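Local coordinates for DUF574 domain-containing protein (PDB 2QE6), which binds S-adenosylmethionine and is probably a methyltransferase with a Rossmann-like fold, whose methyl acceptor is not established, at residues P14-S19 / I23-D28; K55-E60 / E262-A267. The protein carries 1 engineered substitution. One frame throughout, in Å; residues are numbered along the deposited sequence.

Contact 1: residues P14-S19 / I23-D28. Engineered in segment 23-28: V26 (natural residue Ala). With SAM (S-adenosylmethionine), chain F.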
loop_
_atom_site.group_PDB
_atom_site.type_symbol
_atom_site.label_atom_id
_atom_site.label_comp_id
_atom_site.label_asym_id
_atom_site.label_seq_id
_atom_site.Cartn_x
_atom_site.Cartn_y
_atom_site.Cartn_z
ATOM N N PRO A 14 19.648 14.261 7.568
ATOM C CA PRO A 14 20.927 13.574 7.340
ATOM C C PRO A 14 21.170 12.407 8.313
ATOM O O PRO A 14 21.795 11.422 7.930
ATOM C CB PRO A 14 21.967 14.675 7.548
ATOM C CG PRO A 14 21.229 15.949 7.445
ATOM C CD PRO A 14 19.831 15.693 7.864
ATOM N N GLY A 15 20.660 12.506 9.545
ATOM C CA GLY A 15 20.764 11.410 10.518
ATOM C C GLY A 15 20.087 10.097 10.104
ATOM O O GLY A 15 20.295 9.077 10.744
ATOM N N LEU A 16 19.247 10.124 9.066
ATOM C CA LEU A 16 18.546 8.911 8.574
ATOM C C LEU A 16 19.233 8.300 7.345
ATOM O O LEU A 16 18.833 7.228 6.884
ATOM C CB LEU A 16 17.078 9.232 8.249
ATOM C CG LEU A 16 16.124 9.645 9.389
ATOM C CD1 LEU A 16 14.716 9.993 8.860
ATOM C CD2 LEU A 16 16.024 8.554 10.436
ATOM N N ASP A 17 20.271 8.966 6.835
ATOM C CA ASP A 17 21.050 8.499 5.669
ATOM C C ASP A 17 22.189 7.573 6.122
ATOM O O ASP A 17 23.231 8.062 6.611
ATOM C CB ASP A 17 21.643 9.710 4.914
ATOM C CG ASP A 17 22.348 9.332 3.603
ATOM O OD1 ASP A 17 22.406 8.122 3.245
ATOM O OD2 ASP A 17 22.854 10.263 2.916
ATOM N N PHE A 18 22.008 6.261 5.954
ATOM C CA PHE A 18 23.102 5.293 6.183
ATOM C C PHE A 18 23.698 4.769 4.880
ATOM O O PHE A 18 24.273 3.675 4.844
ATOM C CB PHE A 18 22.602 4.138 7.056
ATOM C CG PHE A 18 22.057 4.597 8.368
ATOM C CD1 PHE A 18 20.729 4.983 8.484
ATOM C CD2 PHE A 18 22.886 4.699 9.476
ATOM C CE1 PHE A 18 20.226 5.444 9.693
ATOM C CE2 PHE A 18 22.392 5.158 10.689
ATOM C CZ PHE A 18 21.051 5.534 10.793
ATOM N N SER A 19 23.534 5.552 3.807
ATOM C CA SER A 19 23.959 5.158 2.473
ATOM C C SER A 19 23.401 3.785 2.123
ATOM O O SER A 19 24.090 2.962 1.526
ATOM C CB SER A 19 25.497 5.146 2.399
ATOM O OG SER A 19 26.052 6.326 2.964
ATOM N N ILE A 23 12.732 0.898 1.180
ATOM C CA ILE A 23 11.549 0.697 0.323
ATOM C C ILE A 23 10.769 1.969 0.141
ATOM O O ILE A 23 10.471 2.361 -0.991
ATOM C CB ILE A 23 10.610 -0.439 0.834
ATOM C CG1 ILE A 23 11.348 -1.811 0.808
ATOM C CG2 ILE A 23 9.386 -0.506 -0.084
ATOM C CD1 ILE A 23 10.725 -2.977 1.739
ATOM N N ALA A 24 10.468 2.644 1.235
ATOM C CA ALA A 24 9.681 3.874 1.139
ATOM C C ALA A 24 10.342 4.921 0.259
ATOM O O ALA A 24 9.677 5.548 -0.560
ATOM C CB ALA A 24 9.397 4.462 2.543
ATOM N N ARG A 25 11.649 5.120 0.453
ATOM C CA ARG A 25 12.404 6.138 -0.258
ATOM C C ARG A 25 12.613 5.852 -1.714
ATOM O O ARG A 25 12.549 6.754 -2.547
ATOM C CB ARG A 25 13.742 6.385 0.426
ATOM C CG ARG A 25 13.573 6.943 1.813
ATOM C CD ARG A 25 14.856 6.794 2.622
ATOM N NE ARG A 25 14.584 6.689 4.056
ATOM C CZ ARG A 25 15.519 6.527 4.982
ATOM N NH1 ARG A 25 16.802 6.426 4.637
ATOM N NH2 ARG A 25 15.167 6.465 6.263
ATOM N N VAL A 26 12.858 4.592 -2.066
ATOM C CA VAL A 26 12.930 4.236 -3.443
ATOM C C VAL A 26 11.607 4.430 -4.228
ATOM O O VAL A 26 11.574 4.988 -5.351
ATOM C CB VAL A 26 13.429 2.810 -3.571
ATOM C CG1 VAL A 26 13.398 2.419 -5.033
ATOM C CG2 VAL A 26 14.903 2.708 -3.000
ATOM N N TYR A 27 10.504 4.042 -3.617
ATOM C CA TYR A 27 9.171 4.236 -4.198
ATOM C C TYR A 27 8.915 5.725 -4.314
ATOM O O TYR A 27 8.442 6.192 -5.325
ATOM C CB TYR A 27 8.157 3.563 -3.303
ATOM C CG TYR A 27 6.762 3.565 -3.786
ATOM C CD1 TYR A 27 6.339 2.686 -4.752
ATOM C CD2 TYR A 27 5.834 4.420 -3.235
ATOM C CE1 TYR A 27 4.986 2.677 -5.202
ATOM C CE2 TYR A 27 4.491 4.421 -3.666
ATOM C CZ TYR A 27 4.082 3.538 -4.653
ATOM O OH TYR A 27 2.768 3.510 -5.082
ATOM N N ASP A 28 9.304 6.489 -3.309
ATOM C CA ASP A 28 9.184 7.948 -3.374
ATOM C C ASP A 28 9.973 8.522 -4.589
ATOM O O ASP A 28 9.494 9.361 -5.334
ATOM C CB ASP A 28 9.748 8.545 -2.110
ATOM C CG ASP A 28 9.483 10.010 -2.030
ATOM O OD1 ASP A 28 8.282 10.320 -1.953
ATOM O OD2 ASP A 28 10.449 10.808 -2.108
HETATM N N SAM F . 1.324 1.775 0.404
HETATM C CA SAM F . 2.020 2.820 -0.445
HETATM C C SAM F . 1.492 2.745 -1.861
HETATM O O SAM F . 1.510 3.738 -2.581
HETATM O OXT SAM F . 1.066 1.674 -2.311
HETATM C CB SAM F . 3.554 2.707 -0.543
HETATM C CG SAM F . 4.095 1.438 -1.220
HETATM S SD SAM F . 5.903 1.210 -1.150
HETATM C CE SAM F . 6.259 2.737 -0.247
HETATM C "C5'" SAM F . 5.901 0.075 0.253
HETATM C "C4'" SAM F . 5.864 0.597 1.695
HETATM O "O4'" SAM F . 5.639 -0.497 2.590
HETATM C "C3'" SAM F . 7.177 1.249 2.161
HETATM O "O3'" SAM F . 6.945 2.533 2.712
HETATM C "C2'" SAM F . 7.790 0.302 3.180
HETATM O "O2'" SAM F . 8.653 0.924 4.140
HETATM C "C1'" SAM F . 6.519 -0.349 3.715
HETATM N N9 SAM F . 6.825 -1.654 4.304
HETATM C C8 SAM F . 7.338 -2.798 3.696
HETATM N N7 SAM F . 7.446 -3.773 4.636
HETATM C C5 SAM F . 6.991 -3.259 5.823
HETATM C C6 SAM F . 6.858 -3.833 7.097
HETATM N N6 SAM F . 7.254 -5.120 7.298
HETATM N N1 SAM F . 6.345 -3.035 8.105
HETATM C C2 SAM F . 5.955 -1.699 7.883
HETATM N N3 SAM F . 6.097 -1.129 6.621
HETATM C C4 SAM F . 6.599 -1.924 5.619
HETATM O O HOH W 1 17.495 5.165 7.872
#

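Contact 2: residues K55-E60 / E262-A267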
loop_
_atom_site.group_PDB
_atom_site.type_symbol
_atom_site.label_atom_id
_atom_site.label_comp_id
_atom_site.label_asym_id
_atom_site.label_seq_id
_atom_site.Cartn_x
_atom_site.Cartn_y
_atom_site.Cartn_z
ATOM N N LYS A 55 8.342 3.027 -13.255
ATOM C CA LYS A 55 7.763 4.257 -12.726
ATOM C C LYS A 55 6.266 4.332 -13.034
ATOM O O LYS A 55 5.475 4.743 -12.186
ATOM C CB LYS A 55 8.424 5.506 -13.287
ATOM C CG LYS A 55 9.830 5.833 -12.809
ATOM C CD LYS A 55 10.191 7.335 -13.203
ATOM C CE LYS A 55 11.679 7.718 -12.956
ATOM N NZ LYS A 55 12.138 7.658 -11.509
ATOM N N GLU A 56 5.864 3.940 -14.240
ATOM C CA GLU A 56 4.430 3.971 -14.581
ATOM C C GLU A 56 3.611 3.023 -13.699
ATOM O O GLU A 56 2.510 3.365 -13.304
ATOM C CB GLU A 56 4.202 3.731 -16.083
ATOM C CG GLU A 56 4.592 4.966 -16.942
ATOM N N SER A 57 4.172 1.869 -13.358
ATOM C CA SER A 57 3.561 0.940 -12.438
ATOM C C SER A 57 3.291 1.565 -11.051
ATOM O O SER A 57 2.259 1.306 -10.446
ATOM C CB SER A 57 4.392 -0.363 -12.312
ATOM O OG SER A 57 5.474 -0.279 -11.388
ATOM N N ALA A 58 4.219 2.368 -10.555
ATOM C CA ALA A 58 4.054 3.068 -9.296
ATOM C C ALA A 58 2.977 4.091 -9.437
ATOM O O ALA A 58 2.156 4.229 -8.540
ATOM C CB ALA A 58 5.366 3.756 -8.840
ATOM N N ILE A 59 2.988 4.847 -10.534
ATOM C CA ILE A 59 1.909 5.817 -10.787
ATOM C C ILE A 59 0.525 5.126 -10.774
ATOM O O ILE A 59 -0.419 5.585 -10.114
ATOM C CB ILE A 59 2.151 6.606 -12.082
ATOM C CG1 ILE A 59 3.410 7.493 -11.929
ATOM C CG2 ILE A 59 0.950 7.543 -12.400
ATOM C CD1 ILE A 59 3.993 7.987 -13.280
ATOM N N GLU A 60 0.404 4.018 -11.494
ATOM C CA GLU A 60 -0.858 3.314 -11.549
ATOM C C GLU A 60 -1.273 2.798 -10.171
ATOM O O GLU A 60 -2.452 2.722 -9.885
ATOM C CB GLU A 60 -0.805 2.144 -12.528
ATOM C CG GLU A 60 -0.759 2.581 -13.988
ATOM C CD GLU A 60 -1.906 3.481 -14.420
ATOM O OE1 GLU A 60 -3.032 3.400 -13.857
ATOM O OE2 GLU A 60 -1.671 4.266 -15.367
ATOM N N GLU A 262 1.821 -1.332 -17.003
ATOM C CA GLU A 262 0.459 -1.622 -16.556
ATOM C C GLU A 262 0.247 -3.118 -16.234
ATOM O O GLU A 262 -0.838 -3.510 -15.795
ATOM C CB GLU A 262 -0.546 -1.118 -17.596
ATOM C CG GLU A 262 -0.583 0.406 -17.674
ATOM C CD GLU A 262 -1.402 0.914 -18.859
ATOM O OE1 GLU A 262 -1.217 0.411 -19.988
ATOM O OE2 GLU A 262 -2.234 1.815 -18.662
ATOM N N GLN A 263 1.264 -3.949 -16.437
ATOM C CA GLN A 263 1.143 -5.394 -16.136
ATOM C C GLN A 263 2.062 -5.918 -15.028
ATOM O O GLN A 263 2.265 -7.143 -14.887
ATOM C CB GLN A 263 1.378 -6.195 -17.400
ATOM C CG GLN A 263 0.279 -5.963 -18.430
ATOM C CD GLN A 263 0.667 -6.523 -19.729
ATOM O OE1 GLN A 263 0.237 -7.589 -20.076
ATOM N NE2 GLN A 263 1.539 -5.834 -20.440
ATOM N N LEU A 264 2.583 -4.994 -14.223
ATOM C CA LEU A 264 3.476 -5.326 -13.126
ATOM C C LEU A 264 2.730 -5.618 -11.810
ATOM O O LEU A 264 3.214 -6.384 -11.006
ATOM C CB LEU A 264 4.538 -4.202 -12.912
ATOM C CG LEU A 264 5.713 -4.194 -13.907
ATOM C CD1 LEU A 264 6.590 -2.933 -13.666
ATOM C CD2 LEU A 264 6.511 -5.464 -13.881
ATOM N N GLY A 265 1.568 -5.001 -11.593
ATOM C CA GLY A 265 0.812 -5.214 -10.374
ATOM C C GLY A 265 -0.674 -5.420 -10.536
ATOM O O GLY A 265 -1.264 -5.022 -11.566
HETATM N N MSE A 266 -1.276 -6.046 -9.511
HETATM C CA MSE A 266 -2.738 -6.225 -9.442
HETATM C C MSE A 266 -3.297 -5.621 -8.184
HETATM O O MSE A 266 -2.590 -5.453 -7.233
HETATM C CB MSE A 266 -3.140 -7.693 -9.520
HETATM C CG MSE A 266 -2.905 -8.277 -10.888
HETATM SE SE MSE A 266 -3.937 -9.793 -11.315
HETATM C CE MSE A 266 -3.450 -10.025 -13.143
ATOM N N ALA A 267 -4.585 -5.302 -8.216
ATOM C CA ALA A 267 -5.315 -4.729 -7.102
ATOM C C ALA A 267 -6.565 -5.595 -6.846
ATOM O O ALA A 267 -7.127 -6.174 -7.782
ATOM C CB ALA A 267 -5.766 -3.294 -7.435
#

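Contact 1: residues P14-S19 / I23-D28
One direct hydrogen bond links 14-19 to 23-28: R25 NH1 donates to the carbonyl oxygen of L16 over 3.1 Å. The bond is bent at the hydrogen (148°), and the donor approaches from above the carbonyl plane, 45° out of it, so not along a lone pair. A water bridges the same pair, giving a proton to L16 O at 2.6 Å and accepting one from R25 NH2. The arginine chain runs extended from CG to NE, which carries its guanidinium from helix to loop. R25 NH2 also forms a salt bridge with D113, its stronger polar partner.

The N-terminal loop is thus held to helix 23-30, which lines the SAM pocket of this Rossmann-like methyltransferase fold. Within the loop, D17 OD1 accepts from S19 N, closing an Asx turn.

Van der Waals contact is slight: L16 CB lies 3.9 Å from R25 NH2, while the leucine's apolar neighbours are P114 and M115. On the cofactor side, Y27 lays a ring face against SAM, its CG turned away from its backbone N (chi1 -175°); SAM SD sits 3.6 Å above the ring plane, nearer the edge than the centre. Y27 OH makes a weak hydrogen bond to SAM O.

Contact 2: residues K55-E60 / E262-A267
S57 and L264 meet through carbon. L264 CD1 lies 3.6 Å from S57 CB, and L264 CB is 3.9 Å from the same carbon, so the serine methylene is met by both the root and one branch of the leucine. The same methyl, L264 CD1, is also 3.7 Å from S57 OG, a van der Waals approach. No hydrogen bond or salt bridge joins the two segments.

Beside this pair, two carboxylates come near each other: E60 OE2 and E262 OE2 are 4.1 Å apart, with their planes turned by 56°. The like charges would be expected to repel, and might raise the proton affinity of one or both groups.

In the next shell, several of the polar atoms have partners outside the two segments. S57 OG has chi1 83°, between the backbone N and the carbonyl carbon, and bonds back to L54 O, the carbonyl three residues earlier in the helix. It also hydrogen-bonds O2 of an MPD molecule, probably from the crystallisation liquor. E262 OE1 accepts from S259 N, which ties the glutamate to the chain just before it, and E60 OE2 has a long, weak ion pair with K63.

The closest CA atoms, those of S57 and E262, are 5.8 Å apart, a close approach of helix 54-75 to the chain leading into strand 265-271. That strand runs antiparallel to both its neighbours, 191-197 and 235-243, in a sheet of order 3-2-1-4-5-7-6, the topology of the Rossmann-like SAM-dependent methyltransferases. L264 pairs with V198 and G265 with T244 through backbone hydrogen bonds, while on another side of helix 54-75 K55 touches L30 of helix 23-30.

Contact 1 and contact 2 have centres 22 Å apart and follow one another along the chain, yet they touch: Y27 OH of 23-28 lies 3.6 Å from A58 O of 55-60, a packing contact. Helices 23-30 and 54-75 therefore meet beside SAM. Contact 1 supplies I23, A24 and Y27 to the cofactor pocket, whereas contact 2 lies farther from the cofactor, with the S57 side chain about 10 Å from SAM and about 7 Å from that of Y27. Helix 54-75 nevertheless reaches the pocket just beyond 55-60: N61 hydrogen-bonds Y27 OH, and R62 both touches Y27 and hydrogen-bonds SAM.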